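Local coordinates for protein putative esterase (Bacteroides intestinalis DSM 17393, PDB 5VOL) that acts as a ferulic acid esterase of carbohydrate esterase family 1, probably releasing ferulate from arabinoxylan in concert with cognate xylanases, at residues 30-33 with 34-38; 101-104 with 105-108; 115-118 with 119-123; 194-197 with 198-202; 204-207 with 208-212. One frame throughout, in Å; residues are numbered along the deposited sequence.

In the fold
The alpha/beta-hydrolase fold of this esterase is built on a mixed eight-stranded sheet, and the five local contacts follow one another along the chain around it. Contact 1 is the turn that ends strand 24-32; contact 2 is a small hairpin leading straight into helix 108-123, which carries contact 3. Contacts 1 and 3 have centres about 16 Å apart. Contacts 4 and 5 occupy the consecutive short helices 195-200 and 204-210, with centres about 12 Å apart, and touch through R206, whose NH1 reaches Y198 O and E201 OE2. Contacts 1 and 4, about 38 Å apart between centres, lie on opposite sides of the chain's centre. All five are structural packing away from the calcium-binding residues.

Contact 1 (30-33 with 34-38); sequences VFLP and KSFEQ
P33 O accepts a hydrogen bond from F36 N at 3.0 Å, closing a type I beta turn just as the strand gives out. The donor stands about 60° out of the carbonyl plane, so the bond enters from above the peptide and not through an in-plane lone pair. P33 suits the first place in the turn: its ring nitrogen has no hydrogen to offer a neighbouring strand, and its ring lies beside S35, with P33 CB 4.2 Å from S35 OG. That hydroxyl is held by E81 and Y44.

The turn also doubles the chain back far enough for F36 to meet L32. With CG anti to the backbone N (chi1 -170°), the phenyl ring swings beneath the leucine, whose CD2 lies 4.3 Å from the ring centroid and only 10° off its normal, a CH-pi contact over the face. The branched end of L32 gives this flat ring a second methyl too, CD1 being 4.2 Å from F36 CD1. R125 makes a cation-pi contact with F36 and also bonds its carbonyl oxygen. Ahead of the turn, strand 24-32 runs between strands 11-19 and 83-87, with L32 packing on V13 and P33 on I83.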
# COMPACT_ATOMS: atom_id res chain seq x y z
N VAL C 30 15.38 23.96 -5.30
CA VAL C 30 14.67 23.99 -4.02
C VAL C 30 13.17 23.94 -4.27
O VAL C 30 12.67 24.54 -5.22
CB VAL C 30 15.04 25.26 -3.21
CG1 VAL C 30 14.79 26.52 -4.03
CG2 VAL C 30 14.26 25.31 -1.90
N PHE C 31 12.47 23.19 -3.42
CA PHE C 31 11.01 23.21 -3.40
C PHE C 31 10.50 24.25 -2.40
O PHE C 31 10.90 24.23 -1.25
CB PHE C 31 10.44 21.83 -3.03
CG PHE C 31 8.98 21.84 -2.65
CD1 PHE C 31 8.00 21.68 -3.62
CD2 PHE C 31 8.59 22.03 -1.33
CE1 PHE C 31 6.64 21.70 -3.28
CE2 PHE C 31 7.23 22.05 -0.97
CZ PHE C 31 6.26 21.88 -1.95
N LEU C 32 9.62 25.14 -2.84
CA LEU C 32 9.04 26.14 -1.96
C LEU C 32 7.53 25.89 -1.77
O LEU C 32 6.79 25.84 -2.74
CB LEU C 32 9.27 27.54 -2.51
CG LEU C 32 10.72 27.94 -2.83
CD1 LEU C 32 10.71 29.28 -3.52
CD2 LEU C 32 11.54 27.98 -1.57
N PRO C 33 7.09 25.76 -0.52
CA PRO C 33 5.67 25.52 -0.18
C PRO C 33 4.70 26.52 -0.82
O PRO C 33 5.06 27.65 -1.16
CB PRO C 33 5.64 25.66 1.34
CG PRO C 33 7.03 25.37 1.79
CD PRO C 33 7.95 25.81 0.68
N LYS C 34 3.44 26.10 -0.95
CA LYS C 34 2.38 26.93 -1.50
C LYS C 34 2.20 28.24 -0.72
O LYS C 34 1.85 29.27 -1.30
CB LYS C 34 1.06 26.15 -1.53
CG LYS C 34 -0.12 26.94 -2.02
CD LYS C 34 -1.45 26.20 -1.80
CE LYS C 34 -1.83 25.35 -3.01
NZ LYS C 34 -3.22 24.80 -2.87
N SER C 35 2.44 28.19 0.58
CA SER C 35 2.28 29.37 1.44
C SER C 35 3.48 30.32 1.44
O SER C 35 3.46 31.35 2.11
CB SER C 35 2.03 28.93 2.88
OG SER C 35 3.18 28.31 3.43
N PHE C 36 4.53 29.99 0.68
CA PHE C 36 5.78 30.73 0.81
C PHE C 36 5.59 32.21 0.45
O PHE C 36 6.05 33.08 1.18
CB PHE C 36 6.88 30.10 -0.05
CG PHE C 36 8.26 30.67 0.20
CD1 PHE C 36 8.76 31.67 -0.60
CD2 PHE C 36 9.03 30.19 1.24
CE1 PHE C 36 10.04 32.19 -0.37
CE2 PHE C 36 10.30 30.70 1.48
CZ PHE C 36 10.80 31.71 0.67
N GLU C 37 4.90 32.48 -0.65
CA GLU C 37 4.65 33.85 -1.11
C GLU C 37 3.47 34.50 -0.38
O GLU C 37 3.26 35.70 -0.46
CB GLU C 37 4.37 33.87 -2.61
CG GLU C 37 5.50 33.34 -3.47
CD GLU C 37 6.74 34.20 -3.38
OE1 GLU C 37 6.71 35.22 -2.65
OE2 GLU C 37 7.75 33.85 -4.04
N GLN C 38 2.70 33.68 0.32
CA GLN C 38 1.43 34.12 0.90
C GLN C 38 1.59 34.56 2.34
O GLN C 38 1.05 35.59 2.75
CB GLN C 38 0.42 32.98 0.79
CG GLN C 38 -0.79 33.14 1.67
CD GLN C 38 -1.66 31.91 1.63
OE1 GLN C 38 -1.34 30.88 2.24
NE2 GLN C 38 -2.77 31.99 0.90

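Contact 2 (101-104 with 105-108); sequences FDMP and GWKY
M103, D102 and W106 carry most of this tight beta hairpin, in which the short, weakly bonded strands 102-103 and 106-107 are joined by a type II turn from M103 to W106. M103 and W106 form the hydrogen-bonded antiparallel pair that closes it: M103 N gives to W106 O at 3.0 Å, and W106 N returns the bond to M103 O, also at 3.0 Å. At the corner, the fixed phi of P104 fits the second position of the turn, and G105 takes the third with a positive phi of 90°, where a side chain would collide with the preceding carbonyl.

D102 lies on the other face of the hairpin, beside K107. Its carboxylate carbon CG comes within 3.6 Å of K107 CB, so it is the base of the lysine that is touched. The rest of the lysine leads away, leaving K107 NZ 4.8 Å from D102 OD2, too far for contact although the opposite charges probably favour the placement. D102 OD2 is instead bonded to T110, in the first turn of the helix that begins immediately after K107; the aspartate thus ties the hairpin to that helix.

The face bearing M103 and W106 is turned inward. The flexible thioether chain of M103 touches both the indole and I185 and S189 of helix 182-192, while W106 stacks on W97 and reaches strand 24-32. A bend at chi3 (-66°) turns the methionine methyl to the rim of the indole, where M103 CE sits near the ring plane, 3.7 Å from W106 CD1.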
# COMPACT_ATOMS: atom_id res chain seq x y z
N PHE C 101 31.65 14.34 0.86
CA PHE C 101 32.60 14.53 1.96
C PHE C 101 33.79 15.38 1.50
O PHE C 101 33.99 15.56 0.30
CB PHE C 101 33.07 13.19 2.50
CG PHE C 101 31.95 12.17 2.69
CD1 PHE C 101 30.80 12.52 3.38
CD2 PHE C 101 32.07 10.89 2.18
CE1 PHE C 101 29.76 11.60 3.56
CE2 PHE C 101 31.04 9.95 2.36
CZ PHE C 101 29.89 10.31 3.05
N ASP C 102 34.57 15.89 2.44
CA ASP C 102 35.77 16.65 2.11
C ASP C 102 36.82 15.75 1.47
O ASP C 102 37.26 14.75 2.06
CB ASP C 102 36.33 17.33 3.35
CG ASP C 102 35.71 18.68 3.58
OD1 ASP C 102 34.78 19.04 2.82
OD2 ASP C 102 36.15 19.39 4.50
N MET C 103 37.18 16.10 0.24
CA MET C 103 38.20 15.39 -0.51
C MET C 103 39.34 16.35 -0.91
O MET C 103 39.16 17.56 -0.92
CB MET C 103 37.58 14.74 -1.75
CG MET C 103 36.47 13.71 -1.42
SD MET C 103 35.52 13.17 -2.85
CE MET C 103 34.71 14.71 -3.29
N PRO C 104 40.52 15.80 -1.22
CA PRO C 104 41.66 16.65 -1.63
C PRO C 104 41.34 17.47 -2.88
O PRO C 104 41.11 16.89 -3.94
CB PRO C 104 42.78 15.64 -1.90
CG PRO C 104 42.10 14.35 -2.11
CD PRO C 104 40.89 14.37 -1.21
N GLY C 105 41.30 18.79 -2.75
CA GLY C 105 40.95 19.66 -3.86
C GLY C 105 39.46 20.00 -4.02
O GLY C 105 39.08 20.73 -4.94
N TRP C 106 38.63 19.48 -3.12
CA TRP C 106 37.18 19.62 -3.25
C TRP C 106 36.53 19.34 -1.89
O TRP C 106 36.12 18.21 -1.60
CB TRP C 106 36.66 18.66 -4.33
CG TRP C 106 35.24 18.90 -4.78
CD1 TRP C 106 34.13 18.16 -4.45
CD2 TRP C 106 34.78 19.95 -5.64
NE1 TRP C 106 33.01 18.69 -5.06
CE2 TRP C 106 33.39 19.79 -5.79
CE3 TRP C 106 35.42 21.01 -6.29
CZ2 TRP C 106 32.62 20.65 -6.58
CZ3 TRP C 106 34.67 21.86 -7.07
CH2 TRP C 106 33.28 21.68 -7.21
N LYS C 107 36.46 20.37 -1.06
CA LYS C 107 36.02 20.22 0.30
C LYS C 107 34.50 20.44 0.34
O LYS C 107 34.03 21.48 0.81
CB LYS C 107 36.77 21.19 1.22
CG LYS C 107 38.29 21.10 1.07
CD LYS C 107 39.03 21.60 2.31
CE LYS C 107 38.61 22.98 2.68
NZ LYS C 107 38.89 23.31 4.11
N TYR C 108 33.75 19.48 -0.18
CA TYR C 108 32.32 19.68 -0.39
C TYR C 108 31.58 19.80 0.94
O TYR C 108 30.66 20.60 1.07
CB TYR C 108 31.72 18.55 -1.24
CG TYR C 108 30.34 18.89 -1.77
CD1 TYR C 108 30.18 19.56 -2.97
CD2 TYR C 108 29.20 18.58 -1.03
CE1 TYR C 108 28.92 19.88 -3.45
CE2 TYR C 108 27.94 18.90 -1.50
CZ TYR C 108 27.80 19.54 -2.71
OH TYR C 108 26.55 19.86 -3.18

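Contact 3 (115-118 with 119-123)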
# COMPACT_ATOMS: atom_id res chain seq x y z
N GLU C 115 28.89 27.25 4.07
CA GLU C 115 28.40 28.16 3.02
C GLU C 115 26.95 27.85 2.58
O GLU C 115 26.08 28.73 2.59
CB GLU C 115 29.31 28.11 1.80
CG GLU C 115 30.72 28.66 2.01
CD GLU C 115 31.55 28.62 0.74
OE1 GLU C 115 31.55 27.57 0.05
OE2 GLU C 115 32.20 29.64 0.41
N PHE C 116 26.71 26.61 2.18
CA PHE C 116 25.41 26.26 1.59
C PHE C 116 24.29 26.33 2.62
O PHE C 116 23.31 27.04 2.41
CB PHE C 116 25.45 24.87 0.96
CG PHE C 116 24.21 24.52 0.17
CD1 PHE C 116 23.90 25.21 -0.98
CD2 PHE C 116 23.37 23.50 0.58
CE1 PHE C 116 22.76 24.89 -1.73
CE2 PHE C 116 22.23 23.16 -0.15
CZ PHE C 116 21.92 23.87 -1.30
N LEU C 117 24.44 25.61 3.72
CA LEU C 117 23.36 25.52 4.72
C LEU C 117 22.98 26.89 5.30
O LEU C 117 21.80 27.23 5.34
CB LEU C 117 23.76 24.54 5.83
CG LEU C 117 22.69 24.15 6.84
CD1 LEU C 117 22.88 22.72 7.29
CD2 LEU C 117 22.74 25.10 8.05
N PRO C 118 23.96 27.71 5.72
CA PRO C 118 23.57 29.03 6.23
C PRO C 118 22.86 29.90 5.19
O PRO C 118 21.91 30.59 5.53
CB PRO C 118 24.91 29.65 6.65
CG PRO C 118 25.76 28.49 7.00
CD PRO C 118 25.38 27.41 6.01
N TYR C 119 23.33 29.86 3.95
CA TYR C 119 22.73 30.67 2.89
C TYR C 119 21.29 30.23 2.59
O TYR C 119 20.40 31.07 2.44
CB TYR C 119 23.58 30.57 1.62
CG TYR C 119 22.87 30.94 0.32
CD1 TYR C 119 22.26 29.96 -0.44
CD2 TYR C 119 22.85 32.24 -0.15
CE1 TYR C 119 21.63 30.26 -1.62
CE2 TYR C 119 22.22 32.56 -1.37
CZ TYR C 119 21.61 31.55 -2.08
OH TYR C 119 20.97 31.79 -3.29
N ILE C 120 21.08 28.92 2.48
CA ILE C 120 19.77 28.37 2.18
C ILE C 120 18.77 28.69 3.29
O ILE C 120 17.65 29.15 3.04
CB ILE C 120 19.83 26.83 1.97
CG1 ILE C 120 20.48 26.48 0.65
CG2 ILE C 120 18.43 26.20 2.04
CD1 ILE C 120 19.75 26.99 -0.57
N GLU C 121 19.19 28.45 4.53
CA GLU C 121 18.26 28.50 5.65
C GLU C 121 17.88 29.92 6.01
O GLU C 121 16.82 30.15 6.59
CB GLU C 121 18.84 27.76 6.85
CG GLU C 121 18.89 26.27 6.56
CD GLU C 121 19.26 25.44 7.75
OE1 GLU C 121 19.40 25.99 8.87
OE2 GLU C 121 19.39 24.21 7.56
N LYS C 122 18.72 30.88 5.62
CA LYS C 122 18.36 32.29 5.72
C LYS C 122 17.47 32.73 4.56
O LYS C 122 16.44 33.36 4.76
CB LYS C 122 19.63 33.16 5.77
CG LYS C 122 19.37 34.65 5.64
CD LYS C 122 20.67 35.45 5.78
CE LYS C 122 20.45 36.94 5.53
NZ LYS C 122 21.73 37.72 5.63
N LYS C 123 17.86 32.38 3.34
CA LYS C 123 17.14 32.85 2.17
C LYS C 123 15.72 32.28 2.09
O LYS C 123 14.80 32.97 1.65
CB LYS C 123 17.90 32.49 0.90
CG LYS C 123 17.19 32.88 -0.38
CD LYS C 123 18.20 33.00 -1.52
CE LYS C 123 17.56 33.59 -2.77
NZ LYS C 123 18.59 33.90 -3.79
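F116 and I120, like L117 and E121, are partners one turn apart on the alpha-helix 108-123, near its C-terminal end. The main-chain bonds come first. I120 N bonds F116 O at 2.9 Å and E121 N bonds L117 O at 3.0 Å, both nearly straight, whereas the bonds on the adjoining side, Y119 N to E115 O and K122 N to P118 O, are longer and tilted. P118, without an N-H, cannot bond to the turn before, and the helix is kinked there; its ring is accommodated on the exposed side of the helix.

The apolar contact is a CH-pi arrangement. I120 CG1 stands over one face of the F116 ring, 3.7 Å from the centroid and 16° off the normal, and I120 CD1 reaches the rim at F116 CE1. A flat ring and a branched chain fit closely here, on the side where F116 packs against V85 and P87 of the central sheet.

Among the polar side chains, Y119 OH accepts from K123 NZ and also bonds Y28 OH, while E121 is a buried carboxylate whose charge is met by a salt bridge to R133 and a hydrogen bond with Y48; these probably keep it ionised. Extended beyond CG, the glutamate runs over the leucine branches, where L117 CD2 lies 3.5 Å from E121 CD and L117 CG 3.4 Å from E121 OE2.

Contact 4 (194-197 with 198-202); sequences SCVK and YVMEA
K197 and E201 cross at the C-terminal end of a short helix, E201 being the first residue past it, and join their charged ends in a salt bridge. The lysine leaves the backbone extended, then curls at its last two torsions (chi3 78°, chi4 56°), bringing the ammonium up to the two carboxylate oxygens, tilted out of their plane: K197 NZ is 3.1 Å from E201 OE2 and 3.3 Å from E201 OE1, both weak as hydrogen bonds. E201 meets it by placing CG between its own N and carbonyl carbon (chi1 72°), which lays the chain back across the helix end, close to K197 O. The lysine's CG and CD pass beside one oxygen, K197 CG being 3.4 Å from E201 OE1. E201 OE2 has a second cationic partner in R206, so the carboxylate lies between two positive groups.

V196 and M200 run alongside each other in the same direction on another side of the helix, their apolar branches touching at V196 CG1 and M200 CG, 3.8 Å apart. Both lean toward helix 226-238, V196 on F232 and M200 on A235.

At the start, S194 OG accepts from K197 N at 3.1 Å in an almost straight bond, the small hydroxyl suiting a first-turn amide. A serine N-cap at its start and an i to i+4 lysine-glutamate bridge at its end are characteristic of a short, partly exposed alpha-helix such as 195-200.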
# COMPACT_ATOMS: atom_id res chain seq x y z
N SER C 194 33.06 4.97 5.65
CA SER C 194 32.10 3.88 5.64
C SER C 194 31.03 4.08 6.72
O SER C 194 31.35 4.33 7.88
CB SER C 194 32.80 2.54 5.85
OG SER C 194 31.86 1.49 6.00
N CYS C 195 29.77 4.01 6.30
CA CYS C 195 28.66 4.18 7.22
C CYS C 195 28.58 2.97 8.12
O CYS C 195 28.23 3.07 9.29
CB CYS C 195 27.35 4.39 6.46
SG CYS C 195 27.30 5.95 5.54
N VAL C 196 28.90 1.81 7.55
CA VAL C 196 28.91 0.56 8.29
C VAL C 196 29.99 0.58 9.35
O VAL C 196 29.71 0.36 10.53
CB VAL C 196 29.11 -0.63 7.35
CG1 VAL C 196 29.17 -1.93 8.15
CG2 VAL C 196 27.98 -0.68 6.31
N LYS C 197 31.23 0.87 8.95
CA LYS C 197 32.35 0.90 9.89
C LYS C 197 32.08 1.86 11.04
O LYS C 197 32.42 1.57 12.18
CB LYS C 197 33.66 1.31 9.19
CG LYS C 197 34.81 1.52 10.17
CD LYS C 197 36.15 1.84 9.48
CE LYS C 197 36.21 3.29 9.02
NZ LYS C 197 35.97 4.26 10.15
N TYR C 198 31.45 3.00 10.73
CA TYR C 198 31.20 4.02 11.73
C TYR C 198 30.37 3.47 12.89
O TYR C 198 30.61 3.82 14.05
CB TYR C 198 30.48 5.21 11.11
CG TYR C 198 30.50 6.42 12.01
CD1 TYR C 198 29.51 6.62 12.96
CD2 TYR C 198 31.53 7.35 11.92
CE1 TYR C 198 29.54 7.72 13.80
CE2 TYR C 198 31.56 8.45 12.75
CZ TYR C 198 30.56 8.63 13.68
OH TYR C 198 30.59 9.73 14.50
N VAL C 199 29.40 2.62 12.57
CA VAL C 199 28.59 1.99 13.61
C VAL C 199 29.35 0.84 14.27
O VAL C 199 29.33 0.70 15.48
CB VAL C 199 27.25 1.47 13.05
CG1 VAL C 199 26.42 0.80 14.17
CG2 VAL C 199 26.49 2.62 12.40
N MET C 200 30.02 0.02 13.47
CA MET C 200 30.72 -1.16 13.98
C MET C 200 31.76 -0.83 15.04
O MET C 200 31.95 -1.59 15.98
CB MET C 200 31.41 -1.90 12.84
CG MET C 200 30.52 -2.27 11.68
SD MET C 200 30.38 -4.05 11.54
CE MET C 200 29.33 -4.38 12.96
N GLU C 201 32.45 0.29 14.86
CA GLU C 201 33.53 0.69 15.75
C GLU C 201 33.05 1.60 16.87
O GLU C 201 33.84 2.14 17.64
CB GLU C 201 34.64 1.39 14.96
CG GLU C 201 34.25 2.77 14.48
CD GLU C 201 35.23 3.37 13.48
OE1 GLU C 201 36.18 2.66 13.08
OE2 GLU C 201 35.04 4.55 13.11
N ALA C 202 31.73 1.77 16.98
CA ALA C 202 31.18 2.71 17.96
C ALA C 202 31.46 2.31 19.41
O ALA C 202 31.34 1.14 19.78
CB ALA C 202 29.67 2.85 17.75

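Contact 5 (204-207 with 208-212); sequences EDRK and ADLRS
This is a surface contact within one helix, 204-210, linking E204 at its start with R211 toward its far end. E204 and R211, seven places apart and so two turns along the same side, meet in a salt bridge: R211 NH1 bonds E204 OE2 at 3.1 Å and 171°, with the oxygen in the guanidinium plane, at its edge. The two side chains cross at about a right angle, yet the carboxylate and guanidinium planes differ by only 23°. A water completes the link, giving to E204 OE1 at 3.0 Å and accepting from R211 NH2 at 2.6 Å. E204 reaches this place by bending at chi2 (50°), while the long arginine stays straight from CG to NE.

K207 lies beside R211, its CB over one face of the guanidinium, toward the rim, 3.8 Å from R211 NH1, so it is the lysine's aliphatic base that packs there. The same guanidinium is held further, NE by the carbonyl of G240 and NH2 by that of A239. The helix lies in the beta-alpha-beta crossover between the parallel strands 158-162 and 214-218 of the alpha/beta-hydrolase sheet. On its buried side L210 CD1 touches R206 CG at 4.1 Å, and R206 turns back to Y198 and E201. At the far end D209 O takes two donors, S212 N at 3.1 Å and S212 OG at 2.6 Å, the hydroxyl approaching in the carbonyl plane.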
# COMPACT_ATOMS: atom_id res chain seq x y z
N GLU C 204 30.33 3.39 23.57
CA GLU C 204 29.05 3.68 24.19
C GLU C 204 28.64 5.13 23.96
O GLU C 204 27.46 5.42 23.72
CB GLU C 204 29.10 3.36 25.68
CG GLU C 204 27.74 3.34 26.33
CD GLU C 204 26.75 2.48 25.55
OE1 GLU C 204 27.12 1.35 25.14
OE2 GLU C 204 25.60 2.94 25.36
N ASP C 205 29.60 6.05 23.99
CA ASP C 205 29.29 7.46 23.76
C ASP C 205 28.74 7.68 22.35
O ASP C 205 27.80 8.45 22.15
CB ASP C 205 30.53 8.35 23.96
CG ASP C 205 30.91 8.50 25.42
OD1 ASP C 205 30.02 8.40 26.29
OD2 ASP C 205 32.11 8.74 25.69
N ARG C 206 29.34 7.01 21.38
CA ARG C 206 28.92 7.19 19.99
C ARG C 206 27.51 6.64 19.79
O ARG C 206 26.67 7.29 19.18
CB ARG C 206 29.90 6.52 19.04
CG ARG C 206 29.43 6.55 17.61
CD ARG C 206 30.49 6.01 16.68
NE ARG C 206 31.52 7.02 16.43
CZ ARG C 206 32.55 6.81 15.63
NH1 ARG C 206 32.68 5.64 15.02
NH2 ARG C 206 33.45 7.78 15.44
N LYS C 207 27.26 5.45 20.34
CA LYS C 207 25.94 4.84 20.29
C LYS C 207 24.85 5.76 20.83
O LYS C 207 23.78 5.88 20.22
CB LYS C 207 25.94 3.53 21.05
CG LYS C 207 26.87 2.50 20.46
CD LYS C 207 26.84 1.23 21.27
CE LYS C 207 27.81 0.20 20.73
NZ LYS C 207 27.83 -0.98 21.63
N ALA C 208 25.12 6.44 21.94
CA ALA C 208 24.17 7.38 22.52
C ALA C 208 23.91 8.54 21.57
O ALA C 208 22.76 9.00 21.45
CB ALA C 208 24.68 7.92 23.87
N ASP C 209 24.96 9.03 20.93
CA ASP C 209 24.80 10.08 19.93
C ASP C 209 23.92 9.62 18.77
O ASP C 209 23.05 10.35 18.31
CB ASP C 209 26.15 10.54 19.40
CG ASP C 209 26.68 11.76 20.11
OD1 ASP C 209 26.16 12.07 21.21
OD2 ASP C 209 27.61 12.40 19.58
N LEU C 210 24.17 8.41 18.29
CA LEU C 210 23.42 7.86 17.16
C LEU C 210 21.93 7.68 17.49
O LEU C 210 21.07 7.91 16.63
CB LEU C 210 24.03 6.54 16.73
CG LEU C 210 25.44 6.68 16.12
CD1 LEU C 210 26.00 5.34 15.73
CD2 LEU C 210 25.44 7.63 14.93
N ARG C 211 21.62 7.31 18.73
CA ARG C 211 20.23 7.15 19.18
C ARG C 211 19.46 8.47 19.25
O ARG C 211 18.23 8.47 19.39
CB ARG C 211 20.18 6.46 20.54
CG ARG C 211 20.86 5.11 20.56
CD ARG C 211 20.97 4.53 21.97
NE ARG C 211 21.54 3.18 21.94
CZ ARG C 211 22.55 2.78 22.71
NH1 ARG C 211 23.09 3.61 23.58
NH2 ARG C 211 23.01 1.53 22.61
N SER C 212 20.15 9.61 19.16
CA SER C 212 19.44 10.89 19.18
C SER C 212 18.89 11.24 17.80
O SER C 212 18.23 12.26 17.61
CB SER C 212 20.36 12.02 19.67
OG SER C 212 21.38 12.24 18.72
O HOH W 1 24.49 0.27 24.35